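Local atomic coordinates of ferritin light chain (Trichoplusia ni, PDB entry 1Z6O), a protein that helps store iron in a soluble, non-toxic form, probably by promoting nucleation of the ferrihydrite core inside a shell shared with heavy chains. Residues A9-C12 / S18-L21; T95-K100 / L154-I159; E135-A140 / E169-K174; A179-D184 / Y202-Y207. All coordinates share one frame; numbering follows the deposited sequence.

In the fold
Interactions 2, 3 and 4 share helix 157-190, the last long helix of the ferritin four-helix bundle. Interaction 2 joins its start to the end of helix 70-96. Interaction 3 pairs its middle with helix 122-148. Interaction 4 packs its later part against the short helix 197-211. Successive centres lie about 20 and 21 Å apart. Interaction 1 sits in the N-terminal extension, about 25 Å from interaction 2 and 63 Å from interaction 4, centre to centre. Along the chain, interaction 1 closes first, interactions 2 and 3 interleave, and interaction 4 comes last. Interactions 1 and 2 touch one neighbouring light chain, and 3 and 4 another, so the contacts run along subunit interfaces of the 24-chain shell.

Interaction 1: A9-C12 / S18-L21; sequences ALDC and SLAL
Ser18 meets Asp11 through its backbone. Ser18 O lies 3.5 Å from Asp11 O, and both atoms are acceptors, so the two carbonyls touch without bonding. Ser18 O instead accepts hydrogen bonds from Ser16 OG and from Thr1 of a heavy chain.

Leu19 comes next and makes the tight apolar touch. Its CG stands opposite the backbone N (chi1 -160°), which brings Leu19 CD1 to 3.4 Å from Asp11 CB. Leu19 CD1 also lies 3.9 Å from Cys12 SG. That sulfur is in a disulfide with Cys3 of the heavy chain, and Leu19 also packs on this Cys3.

At Ala20 the backbone N is buried, yet has no hydrogen-bonding partner. Asp11 OD2 is the nearby acceptor, at 3.7 Å from Ala20 N. Leu21 N lies at a similar range, 3.6 Å from Asp11 OD2, while Leu21 CD2 touches this oxygen at 3.8 Å. Leu21 also packs on Asp7 and Val8 of helix 4-11.

Replacing Asp11 with an alanine would probably leave the Ala20 and Leu21 N-H groups without a nearby negative charge and open a gap beside the Leu21 methyl.

Asp11 closes helix 4-11, and the loop folds back over it. The carboxylate probably acts on the loop N-H groups by electrostatic attraction at longer range, while apolar packing continues beside the disulfide that ties light chain to heavy chain.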
loop_
_atom_site.group_PDB
_atom_site.type_symbol
_atom_site.label_atom_id
_atom_site.label_comp_id
_atom_site.label_asym_id
_atom_site.label_seq_id
_atom_site.Cartn_x
_atom_site.Cartn_y
_atom_site.Cartn_z
ATOM N N ALA A 9 -34.802 12.052 -52.455
ATOM C CA ALA A 9 -34.653 12.910 -53.634
ATOM C C ALA A 9 -36.024 13.319 -54.169
ATOM O O ALA A 9 -36.245 14.480 -54.503
ATOM C CB ALA A 9 -33.860 12.179 -54.724
ATOM N N LEU A 10 -36.946 12.368 -54.239
ATOM C CA LEU A 10 -38.288 12.652 -54.727
ATOM C C LEU A 10 -39.081 13.552 -53.777
ATOM O O LEU A 10 -39.570 14.604 -54.181
ATOM C CB LEU A 10 -39.059 11.348 -54.951
ATOM C CG LEU A 10 -38.531 10.439 -56.070
ATOM C CD1 LEU A 10 -39.297 9.122 -56.082
ATOM C CD2 LEU A 10 -38.666 11.148 -57.410
ATOM N N ASP A 11 -39.199 13.148 -52.516
ATOM C CA ASP A 11 -39.962 13.921 -51.537
ATOM C C ASP A 11 -39.382 15.270 -51.138
ATOM O O ASP A 11 -40.126 16.160 -50.736
ATOM C CB ASP A 11 -40.207 13.086 -50.278
ATOM C CG ASP A 11 -41.292 12.041 -50.473
ATOM O OD1 ASP A 11 -42.391 12.421 -50.935
ATOM O OD2 ASP A 11 -41.056 10.850 -50.162
ATOM N N CYS A 12 -38.067 15.433 -51.234
ATOM C CA CYS A 12 -37.458 16.705 -50.865
ATOM C C CYS A 12 -37.443 17.672 -52.046
ATOM O O CYS A 12 -36.754 18.692 -52.018
ATOM C CB CYS A 12 -36.034 16.494 -50.328
ATOM S SG CYS A 12 -35.980 15.681 -48.691
ATOM N N SER A 18 -44.984 16.533 -48.945
ATOM C CA SER A 18 -44.990 15.499 -47.920
ATOM C C SER A 18 -43.606 14.864 -47.842
ATOM O O SER A 18 -42.721 15.179 -48.641
ATOM C CB SER A 18 -46.025 14.424 -48.257
ATOM O OG SER A 18 -45.705 13.785 -49.483
ATOM N N LEU A 19 -43.422 13.970 -46.878
ATOM C CA LEU A 19 -42.145 13.293 -46.712
ATOM C C LEU A 19 -42.423 11.894 -46.171
ATOM O O LEU A 19 -42.118 11.588 -45.019
ATOM C CB LEU A 19 -41.260 14.092 -45.742
ATOM C CG LEU A 19 -39.754 13.834 -45.800
ATOM C CD1 LEU A 19 -39.241 14.205 -47.178
ATOM C CD2 LEU A 19 -39.030 14.646 -44.728
ATOM N N ALA A 20 -42.996 11.039 -47.013
ATOM C CA ALA A 20 -43.342 9.677 -46.607
ATOM C C ALA A 20 -42.132 8.784 -46.310
ATOM O O ALA A 20 -42.084 8.110 -45.275
ATOM C CB ALA A 20 -44.218 9.033 -47.678
ATOM N N LEU A 21 -41.169 8.778 -47.227
ATOM C CA LEU A 21 -39.948 7.982 -47.092
ATOM C C LEU A 21 -40.213 6.528 -46.690
ATOM O O LEU A 21 -39.649 6.029 -45.717
ATOM C CB LEU A 21 -39.007 8.633 -46.068
ATOM C CG LEU A 21 -38.691 10.113 -46.316
ATOM C CD1 LEU A 21 -37.662 10.579 -45.292
ATOM C CD2 LEU A 21 -38.159 10.318 -47.731
#

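Interaction 2: T95-K100 / L154-I159; sequences TKRGDK and LHDPEI
A buried salt-bridge network of Arg97, Asp156 and Glu158 joins the end of helix 70-96 to the start of helix 157-190. Arg97 meets Asp156 end-on, with one nitrogen to each oxygen. Arg97 NH2 donates to the syn lone pair of Asp156 OD2 at 2.9 Å. Arg97 NH1 donates to Asp156 OD1 at 3.0 Å, nearly straight at 165°. Both oxygens lie near the guanidinium plane, and the carboxylate is turned 37° from it. Arg97 NH1 also gives a more bent bond to Glu158 OE2, at 2.9 Å. The Glu158 carboxylate stands almost perpendicular to the guanidinium and slides past the arginine chain, which is bent at chi2 and chi3.

Two helix ends meet here. Helix 70-96 stops in a Schellman motif with Gly98 at positive phi as its C-prime residue, and Arg97 is the first residue to leave helical angles. Helix 157-190 begins behind Asp156, its N-cap. Asp156 OD1 accepts from Ile159 N at 3.0 Å and weakly from Glu158 N. One oxygen thus caps the helix and takes the arginine NH1. This doubled duty is likely to hold the carboxylate in one orientation.

Glu158 OE2 has a further hydrogen bond with His93 NE2. Glu158 OE1 accepts from a water at 2.6 Å, and that water takes a bond from Lys96 NZ at 3.0 Å. Lys96 NZ also bridges to Glu173 of a neighbouring light chain. Tyr28 of the same chain as Arg97 makes a cation-pi contact with it.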
loop_
_atom_site.group_PDB
_atom_site.type_symbol
_atom_site.label_atom_id
_atom_site.label_comp_id
_atom_site.label_asym_id
_atom_site.label_seq_id
_atom_site.Cartn_x
_atom_site.Cartn_y
_atom_site.Cartn_z
ATOM N N THR A 95 -38.309 -5.291 -33.586
ATOM C CA THR A 95 -38.249 -3.882 -33.984
ATOM C C THR A 95 -36.900 -3.510 -34.585
ATOM O O THR A 95 -36.823 -2.622 -35.436
ATOM C CB THR A 95 -38.570 -2.934 -32.809
ATOM O OG1 THR A 95 -37.651 -3.159 -31.735
ATOM C CG2 THR A 95 -40.000 -3.173 -32.322
ATOM N N LYS A 96 -35.836 -4.176 -34.150
ATOM C CA LYS A 96 -34.517 -3.900 -34.725
ATOM C C LYS A 96 -34.545 -4.200 -36.232
ATOM O O LYS A 96 -33.926 -3.490 -37.028
ATOM C CB LYS A 96 -33.440 -4.776 -34.063
ATOM C CG LYS A 96 -32.067 -4.623 -34.730
ATOM C CD LYS A 96 -30.917 -5.162 -33.870
ATOM C CE LYS A 96 -30.989 -6.658 -33.704
ATOM N NZ LYS A 96 -29.849 -7.153 -32.869
ATOM N N ARG A 97 -35.268 -5.253 -36.617
ATOM C CA ARG A 97 -35.363 -5.644 -38.024
ATOM C C ARG A 97 -36.442 -4.881 -38.804
ATOM O O ARG A 97 -36.791 -5.258 -39.923
ATOM C CB ARG A 97 -35.573 -7.168 -38.146
ATOM C CG ARG A 97 -34.365 -8.011 -37.651
ATOM C CD ARG A 97 -33.075 -7.694 -38.444
ATOM N NE ARG A 97 -33.267 -7.836 -39.888
ATOM C CZ ARG A 97 -33.241 -8.990 -40.551
ATOM N NH1 ARG A 97 -33.015 -10.138 -39.914
ATOM N NH2 ARG A 97 -33.467 -9.002 -41.859
ATOM N N GLY A 98 -36.981 -3.820 -38.206
ATOM C CA GLY A 98 -37.946 -2.987 -38.914
ATOM C C GLY A 98 -39.399 -3.396 -38.897
ATOM O O GLY A 98 -40.205 -2.859 -39.645
ATOM N N ASP A 99 -39.751 -4.330 -38.029
ATOM C CA ASP A 99 -41.125 -4.809 -37.952
ATOM C C ASP A 99 -41.744 -4.216 -36.683
ATOM O O ASP A 99 -41.133 -3.382 -36.007
ATOM C CB ASP A 99 -41.082 -6.343 -37.899
ATOM C CG ASP A 99 -42.422 -7.006 -38.193
ATOM O OD1 ASP A 99 -43.400 -6.315 -38.545
ATOM O OD2 ASP A 99 -42.479 -8.251 -38.067
ATOM N N LYS A 100 -42.971 -4.602 -36.378
ATOM C CA LYS A 100 -43.596 -4.124 -35.158
ATOM C C LYS A 100 -44.223 -5.318 -34.475
ATOM O O LYS A 100 -44.726 -6.233 -35.126
ATOM C CB LYS A 100 -44.638 -3.045 -35.440
ATOM C CG LYS A 100 -45.891 -3.490 -36.114
ATOM C CD LYS A 100 -46.840 -2.301 -36.195
ATOM C CE LYS A 100 -48.069 -2.611 -37.028
ATOM N NZ LYS A 100 -48.890 -1.388 -37.255
ATOM N N LEU A 154 -36.937 -16.713 -49.431
ATOM C CA LEU A 154 -36.546 -16.137 -48.155
ATOM C C LEU A 154 -35.276 -16.797 -47.635
ATOM O O LEU A 154 -35.211 -18.018 -47.505
ATOM C CB LEU A 154 -37.678 -16.312 -47.132
ATOM C CG LEU A 154 -37.368 -16.054 -45.645
ATOM C CD1 LEU A 154 -36.911 -14.629 -45.441
ATOM C CD2 LEU A 154 -38.617 -16.330 -44.818
ATOM N N HIS A 155 -34.255 -15.988 -47.378
ATOM C CA HIS A 155 -33.026 -16.498 -46.784
ATOM C C HIS A 155 -32.601 -15.416 -45.800
ATOM O O HIS A 155 -32.139 -14.347 -46.207
ATOM C CB HIS A 155 -31.916 -16.722 -47.815
ATOM C CG HIS A 155 -30.718 -17.414 -47.240
ATOM N ND1 HIS A 155 -30.770 -18.707 -46.759
ATOM C CD2 HIS A 155 -29.455 -16.977 -47.010
ATOM C CE1 HIS A 155 -29.591 -19.036 -46.256
ATOM N NE2 HIS A 155 -28.774 -18.004 -46.394
ATOM N N ASP A 156 -32.786 -15.674 -44.507
ATOM C CA ASP A 156 -32.417 -14.675 -43.507
ATOM C C ASP A 156 -31.490 -15.269 -42.453
ATOM O O ASP A 156 -31.926 -15.760 -41.409
ATOM C CB ASP A 156 -33.660 -14.085 -42.843
ATOM C CG ASP A 156 -33.368 -12.742 -42.205
ATOM O OD1 ASP A 156 -32.458 -12.688 -41.346
ATOM O OD2 ASP A 156 -34.018 -11.739 -42.573
ATOM N N PRO A 157 -30.186 -15.240 -42.730
ATOM C CA PRO A 157 -29.217 -15.791 -41.782
ATOM C C PRO A 157 -29.032 -14.935 -40.535
ATOM O O PRO A 157 -28.413 -15.384 -39.572
ATOM C CB PRO A 157 -27.941 -15.928 -42.621
ATOM C CG PRO A 157 -28.066 -14.819 -43.625
ATOM C CD PRO A 157 -29.542 -14.818 -43.992
ATOM N N GLU A 158 -29.562 -13.712 -40.542
ATOM C CA GLU A 158 -29.449 -12.864 -39.352
ATOM C C GLU A 158 -30.371 -13.469 -38.291
ATOM O O GLU A 158 -29.981 -13.624 -37.132
ATOM C CB GLU A 158 -29.858 -11.418 -39.661
ATOM C CG GLU A 158 -29.461 -10.414 -38.558
ATOM C CD GLU A 158 -30.363 -10.449 -37.315
ATOM O OE1 GLU A 158 -29.830 -10.232 -36.199
ATOM O OE2 GLU A 158 -31.594 -10.670 -37.439
ATOM N N ILE A 159 -31.590 -13.821 -38.688
ATOM C CA ILE A 159 -32.522 -14.461 -37.752
ATOM C C ILE A 159 -31.958 -15.829 -37.342
ATOM O O ILE A 159 -32.029 -16.220 -36.176
ATOM C CB ILE A 159 -33.920 -14.686 -38.390
ATOM C CG1 ILE A 159 -34.602 -13.337 -38.656
ATOM C CG2 ILE A 159 -34.781 -15.568 -37.467
ATOM C CD1 ILE A 159 -34.776 -12.457 -37.397
HETATM O O HOH W 1 -28.227 -8.746 -34.844
#

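Interaction 3: E135-A140 / E169-K174; sequences ELAERA and EDHAEK
His171 projects from helix 157-190 onto the backbone of helix 122-148 at Ala137. Its CG is anti to the carbonyl carbon (chi1 -76°), which sends the imidazole across the gap. His171 ND1 comes to 3.3 Å from Ala137 CA and 3.6 Å from Ala137 CB. Ala137 N sits over one face of the ring, offset toward its rim. Ala137 CB also meets His171 CB at 3.8 Å, so the small residue packs along both the stem and the ring of the histidine.

Leu136, one position earlier, offers mainly its carbonyl. Leu136 O lies 3.7 Å from His171 CE1, approaching the ring obliquely. This oxygen is also hydrogen-bonded to Tyr44 OH of helix 37-61, and Tyr44 itself touches His171.

The segments run roughly antiparallel, their directions 153° apart, with axes 9.9 Å apart at closest approach. They belong to neighbouring helices of the ferritin four-helix bundle. Tyr28 of another light chain packs on Ala137, so the interface between subunits lies close by.

A water links the two helices at the ring edge. It lies in the imidazole plane, 2.8 Å from His171 ND1, and donates to Ala137 O at 2.9 Å. Within this buried contact ND1 is thus met by the water. The ring, ND1 included, packs against Ala137, while the water probably limits rotation of the ring.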
loop_
_atom_site.group_PDB
_atom_site.type_symbol
_atom_site.label_atom_id
_atom_site.label_comp_id
_atom_site.label_asym_id
_atom_site.label_seq_id
_atom_site.Cartn_x
_atom_site.Cartn_y
_atom_site.Cartn_z
ATOM N N GLU A 135 -40.711 -27.736 -26.223
ATOM C CA GLU A 135 -41.574 -27.006 -27.156
ATOM C C GLU A 135 -40.902 -25.684 -27.549
ATOM O O GLU A 135 -40.914 -25.305 -28.720
ATOM C CB GLU A 135 -42.960 -26.738 -26.539
ATOM C CG GLU A 135 -43.848 -25.857 -27.437
ATOM C CD GLU A 135 -45.230 -25.570 -26.844
ATOM O OE1 GLU A 135 -45.325 -25.170 -25.662
ATOM O OE2 GLU A 135 -46.227 -25.735 -27.576
ATOM N N LEU A 136 -40.315 -24.974 -26.585
ATOM C CA LEU A 136 -39.618 -23.723 -26.918
ATOM C C LEU A 136 -38.453 -24.015 -27.868
ATOM O O LEU A 136 -38.188 -23.254 -28.807
ATOM C CB LEU A 136 -39.064 -23.050 -25.655
ATOM C CG LEU A 136 -40.083 -22.370 -24.732
ATOM C CD1 LEU A 136 -39.426 -22.023 -23.393
ATOM C CD2 LEU A 136 -40.605 -21.105 -25.411
ATOM N N ALA A 137 -37.751 -25.116 -27.617
ATOM C CA ALA A 137 -36.600 -25.485 -28.440
ATOM C C ALA A 137 -37.015 -25.875 -29.855
ATOM O O ALA A 137 -36.374 -25.471 -30.825
ATOM C CB ALA A 137 -35.823 -26.641 -27.779
ATOM N N GLU A 138 -38.080 -26.660 -29.983
ATOM C CA GLU A 138 -38.524 -27.073 -31.309
ATOM C C GLU A 138 -39.134 -25.905 -32.077
ATOM O O GLU A 138 -39.101 -25.883 -33.310
ATOM C CB GLU A 138 -39.495 -28.258 -31.200
ATOM C CG GLU A 138 -38.744 -29.523 -30.739
ATOM C CD GLU A 138 -39.627 -30.743 -30.590
ATOM O OE1 GLU A 138 -40.863 -30.587 -30.597
ATOM O OE2 GLU A 138 -39.081 -31.863 -30.453
ATOM N N ARG A 139 -39.686 -24.933 -31.360
ATOM C CA ARG A 139 -40.230 -23.757 -32.035
ATOM C C ARG A 139 -39.033 -22.985 -32.617
ATOM O O ARG A 139 -39.112 -22.453 -33.719
ATOM C CB ARG A 139 -41.012 -22.870 -31.058
ATOM C CG ARG A 139 -41.658 -21.639 -31.722
ATOM C CD ARG A 139 -42.821 -22.029 -32.646
ATOM N NE ARG A 139 -43.982 -22.499 -31.886
ATOM C CZ ARG A 139 -44.837 -21.706 -31.240
ATOM N NH1 ARG A 139 -44.685 -20.378 -31.252
ATOM N NH2 ARG A 139 -45.844 -22.246 -30.569
ATOM N N ALA A 140 -37.918 -22.913 -31.888
ATOM C CA ALA A 140 -36.750 -22.221 -32.436
ATOM C C ALA A 140 -36.256 -22.960 -33.688
ATOM O O ALA A 140 -35.853 -22.328 -34.658
ATOM C CB ALA A 140 -35.613 -22.132 -31.394
ATOM N N GLU A 169 -28.351 -22.823 -28.426
ATOM C CA GLU A 169 -27.263 -23.411 -27.641
ATOM C C GLU A 169 -27.707 -23.735 -26.226
ATOM O O GLU A 169 -27.488 -24.840 -25.733
ATOM C CB GLU A 169 -26.065 -22.469 -27.548
ATOM C CG GLU A 169 -25.531 -21.967 -28.861
ATOM C CD GLU A 169 -24.297 -21.086 -28.678
ATOM O OE1 GLU A 169 -24.310 -20.215 -27.777
ATOM O OE2 GLU A 169 -23.318 -21.260 -29.441
ATOM N N ASP A 170 -28.344 -22.774 -25.569
ATOM C CA ASP A 170 -28.771 -22.984 -24.193
ATOM C C ASP A 170 -29.931 -23.943 -23.992
ATOM O O ASP A 170 -30.046 -24.547 -22.927
ATOM C CB ASP A 170 -29.083 -21.647 -23.531
ATOM C CG ASP A 170 -27.857 -20.752 -23.440
ATOM O OD1 ASP A 170 -26.755 -21.280 -23.154
ATOM O OD2 ASP A 170 -27.993 -19.525 -23.650
ATOM N N HIS A 171 -30.800 -24.085 -24.989
ATOM C CA HIS A 171 -31.919 -25.017 -24.857
ATOM C C HIS A 171 -31.423 -26.437 -24.590
ATOM O O HIS A 171 -31.997 -27.149 -23.774
ATOM C CB HIS A 171 -32.778 -25.035 -26.134
ATOM C CG HIS A 171 -33.677 -23.846 -26.278
ATOM N ND1 HIS A 171 -34.168 -23.427 -27.498
ATOM C CD2 HIS A 171 -34.189 -22.995 -25.354
ATOM C CE1 HIS A 171 -34.943 -22.368 -27.320
ATOM N NE2 HIS A 171 -34.972 -22.086 -26.027
ATOM N N ALA A 172 -30.365 -26.855 -25.279
ATOM C CA ALA A 172 -29.859 -28.217 -25.100
ATOM C C ALA A 172 -29.435 -28.472 -23.656
ATOM O O ALA A 172 -29.700 -29.533 -23.104
ATOM C CB ALA A 172 -28.682 -28.483 -26.051
ATOM N N GLU A 173 -28.784 -27.491 -23.043
ATOM C CA GLU A 173 -28.344 -27.630 -21.652
ATOM C C GLU A 173 -29.530 -27.725 -20.695
ATOM O O GLU A 173 -29.544 -28.563 -19.785
ATOM C CB GLU A 173 -27.492 -26.422 -21.238
ATOM C CG GLU A 173 -26.176 -26.274 -21.986
ATOM C CD GLU A 173 -25.208 -27.407 -21.691
ATOM O OE1 GLU A 173 -25.194 -27.892 -20.537
ATOM O OE2 GLU A 173 -24.454 -27.803 -22.606
ATOM N N LYS A 174 -30.519 -26.853 -20.879
ATOM C CA LYS A 174 -31.687 -26.862 -19.994
ATOM C C LYS A 174 -32.482 -28.150 -20.102
ATOM O O LYS A 174 -32.950 -28.689 -19.099
ATOM C CB LYS A 174 -32.641 -25.703 -20.314
ATOM C CG LYS A 174 -32.211 -24.338 -19.811
ATOM C CD LYS A 174 -33.319 -23.320 -20.092
ATOM C CE LYS A 174 -32.984 -21.932 -19.561
ATOM N NZ LYS A 174 -34.077 -20.937 -19.833
HETATM O O HOH W 2 -33.701 -24.877 -29.900
#

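Interaction 4: A179-D184 / Y202-Y207; sequences AGHTSD and YVFDEY
Just ahead of His181, which meets Phe204 across the contact, the backbone Ala179 O takes two hydrogen bonds. Thr182 OG1 donates at 2.8 Å and Ser183 N at 3.1 Å to this Ala179 O, both from the same face of the carbonyl plane. The first ties the threonine back onto its own helix.

The contact itself is aromatic. Phe204 presents its edge to the face of His181 in an offset T-shaped pair, with planes at 83° and centroids 5.3 Å apart. Phe204 CZ leads, 3.5 Å from His181 ND1 and 3.7 Å from His181 CG. The phenyl extends this far because CG lies anti to the backbone N (chi1 -170°).

The same ring edge meets Asp184, one turn further on. Phe204 CE1 lies 3.8 Å from Asp184 OD2 and 4.0 Å from Asp184 CB. The carboxylate finds its main partner outside, in a salt bridge to Arg53 of a heavy chain.

With an alanine at Phe204, the face of His181 would probably lose its aromatic cover and a gap would open beside Asp184.

Helix 197-211, the short fifth helix of the ferritin subunit, is thus packed on the later part of helix 157-190. Phe204 also lies on Leu185 and Phe188 of that long helix. Leu126 of helix 122-148 touches His181, and a heavy chain borders both segments.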
loop_
_atom_site.group_PDB
_atom_site.type_symbol
_atom_site.label_atom_id
_atom_site.label_comp_id
_atom_site.label_asym_id
_atom_site.label_seq_id
_atom_site.Cartn_x
_atom_site.Cartn_y
_atom_site.Cartn_z
ATOM N N ALA A 179 -34.210 -33.313 -18.024
ATOM C CA ALA A 179 -34.387 -34.745 -18.289
ATOM C C ALA A 179 -33.674 -35.537 -17.184
ATOM O O ALA A 179 -34.179 -36.560 -16.715
ATOM C CB ALA A 179 -33.803 -35.123 -19.661
ATOM N N GLY A 180 -32.493 -35.068 -16.788
ATOM C CA GLY A 180 -31.753 -35.741 -15.726
ATOM C C GLY A 180 -32.544 -35.709 -14.420
ATOM O O GLY A 180 -32.573 -36.701 -13.686
ATOM N N HIS A 181 -33.184 -34.579 -14.117
ATOM C CA HIS A 181 -33.974 -34.485 -12.881
ATOM C C HIS A 181 -35.113 -35.505 -12.903
ATOM O O HIS A 181 -35.391 -36.134 -11.882
ATOM C CB HIS A 181 -34.593 -33.084 -12.684
ATOM C CG HIS A 181 -33.592 -31.989 -12.482
ATOM N ND1 HIS A 181 -32.305 -32.223 -12.049
ATOM C CD2 HIS A 181 -33.708 -30.644 -12.612
ATOM C CE1 HIS A 181 -31.669 -31.070 -11.919
ATOM N NE2 HIS A 181 -32.498 -30.096 -12.254
ATOM N N THR A 182 -35.788 -35.672 -14.044
ATOM C CA THR A 182 -36.882 -36.639 -14.080
ATOM C C THR A 182 -36.352 -38.052 -13.903
ATOM O O THR A 182 -37.024 -38.881 -13.291
ATOM C CB THR A 182 -37.739 -36.569 -15.389
ATOM O OG1 THR A 182 -36.962 -37.002 -16.514
ATOM C CG2 THR A 182 -38.231 -35.155 -15.622
ATOM N N SER A 183 -35.156 -38.343 -14.426
ATOM C CA SER A 183 -34.575 -39.682 -14.245
ATOM C C SER A 183 -34.284 -39.931 -12.768
ATOM O O SER A 183 -34.496 -41.035 -12.264
ATOM C CB SER A 183 -33.250 -39.844 -15.009
ATOM O OG SER A 183 -33.463 -39.775 -16.397
ATOM N N ASP A 184 -33.755 -38.922 -12.083
ATOM C CA ASP A 184 -33.461 -39.084 -10.663
ATOM C C ASP A 184 -34.735 -39.372 -9.872
ATOM O O ASP A 184 -34.751 -40.272 -9.036
ATOM C CB ASP A 184 -32.775 -37.835 -10.097
ATOM C CG ASP A 184 -31.320 -37.691 -10.584
ATOM O OD1 ASP A 184 -30.729 -38.695 -11.035
ATOM O OD2 ASP A 184 -30.758 -36.578 -10.504
ATOM N N TYR A 202 -36.794 -34.626 -0.230
ATOM C CA TYR A 202 -36.216 -33.591 0.625
ATOM C C TYR A 202 -34.751 -33.355 0.221
ATOM O O TYR A 202 -34.312 -32.216 0.020
ATOM C CB TYR A 202 -36.301 -34.041 2.089
ATOM C CG TYR A 202 -35.524 -33.174 3.055
ATOM C CD1 TYR A 202 -35.828 -31.822 3.220
ATOM C CD2 TYR A 202 -34.502 -33.717 3.830
ATOM C CE1 TYR A 202 -35.128 -31.027 4.142
ATOM C CE2 TYR A 202 -33.803 -32.936 4.754
ATOM C CZ TYR A 202 -34.122 -31.597 4.905
ATOM O OH TYR A 202 -33.445 -30.841 5.829
ATOM N N VAL A 203 -33.991 -34.435 0.098
ATOM C CA VAL A 203 -32.584 -34.325 -0.289
ATOM C C VAL A 203 -32.446 -33.713 -1.691
ATOM O O VAL A 203 -31.571 -32.875 -1.943
ATOM C CB VAL A 203 -31.909 -35.724 -0.250
ATOM C CG1 VAL A 203 -30.536 -35.688 -0.938
ATOM C CG2 VAL A 203 -31.746 -36.163 1.226
ATOM N N PHE A 204 -33.316 -34.125 -2.601
ATOM C CA PHE A 204 -33.267 -33.601 -3.964
ATOM C C PHE A 204 -33.579 -32.102 -3.970
ATOM O O PHE A 204 -32.925 -31.329 -4.678
ATOM C CB PHE A 204 -34.261 -34.343 -4.859
ATOM C CG PHE A 204 -34.103 -34.016 -6.318
ATOM C CD1 PHE A 204 -33.059 -34.571 -7.057
ATOM C CD2 PHE A 204 -34.963 -33.110 -6.938
ATOM C CE1 PHE A 204 -32.865 -34.224 -8.403
ATOM C CE2 PHE A 204 -34.779 -32.754 -8.281
ATOM C CZ PHE A 204 -33.730 -33.312 -9.011
ATOM N N ASP A 205 -34.574 -31.680 -3.189
ATOM C CA ASP A 205 -34.892 -30.250 -3.130
ATOM C C ASP A 205 -33.707 -29.448 -2.584
ATOM O O ASP A 205 -33.428 -28.345 -3.056
ATOM C CB ASP A 205 -36.123 -29.981 -2.259
ATOM C CG ASP A 205 -36.479 -28.493 -2.211
ATOM O OD1 ASP A 205 -36.078 -27.791 -1.256
ATOM O OD2 ASP A 205 -37.141 -28.018 -3.158
ATOM N N GLU A 206 -33.006 -29.996 -1.590
ATOM C CA GLU A 206 -31.842 -29.306 -1.025
ATOM C C GLU A 206 -30.754 -29.199 -2.097
ATOM O O GLU A 206 -30.051 -28.190 -2.198
ATOM C CB GLU A 206 -31.310 -30.072 0.195
ATOM C CG GLU A 206 -32.255 -30.030 1.407
ATOM C CD GLU A 206 -32.357 -28.633 2.018
ATOM O OE1 GLU A 206 -31.297 -28.022 2.274
ATOM O OE2 GLU A 206 -33.487 -28.147 2.250
ATOM N N TYR A 207 -30.621 -30.250 -2.897
ATOM C CA TYR A 207 -29.649 -30.270 -3.991
ATOM C C TYR A 207 -29.996 -29.167 -5.012
ATOM O O TYR A 207 -29.108 -28.462 -5.502
ATOM C CB TYR A 207 -29.677 -31.637 -4.674
ATOM C CG TYR A 207 -28.931 -31.689 -5.988
ATOM C CD1 TYR A 207 -27.538 -31.638 -6.022
ATOM C CD2 TYR A 207 -29.621 -31.816 -7.199
ATOM C CE1 TYR A 207 -26.842 -31.715 -7.227
ATOM C CE2 TYR A 207 -28.932 -31.896 -8.417
ATOM C CZ TYR A 207 -27.543 -31.846 -8.415
ATOM O OH TYR A 207 -26.847 -31.941 -9.598
#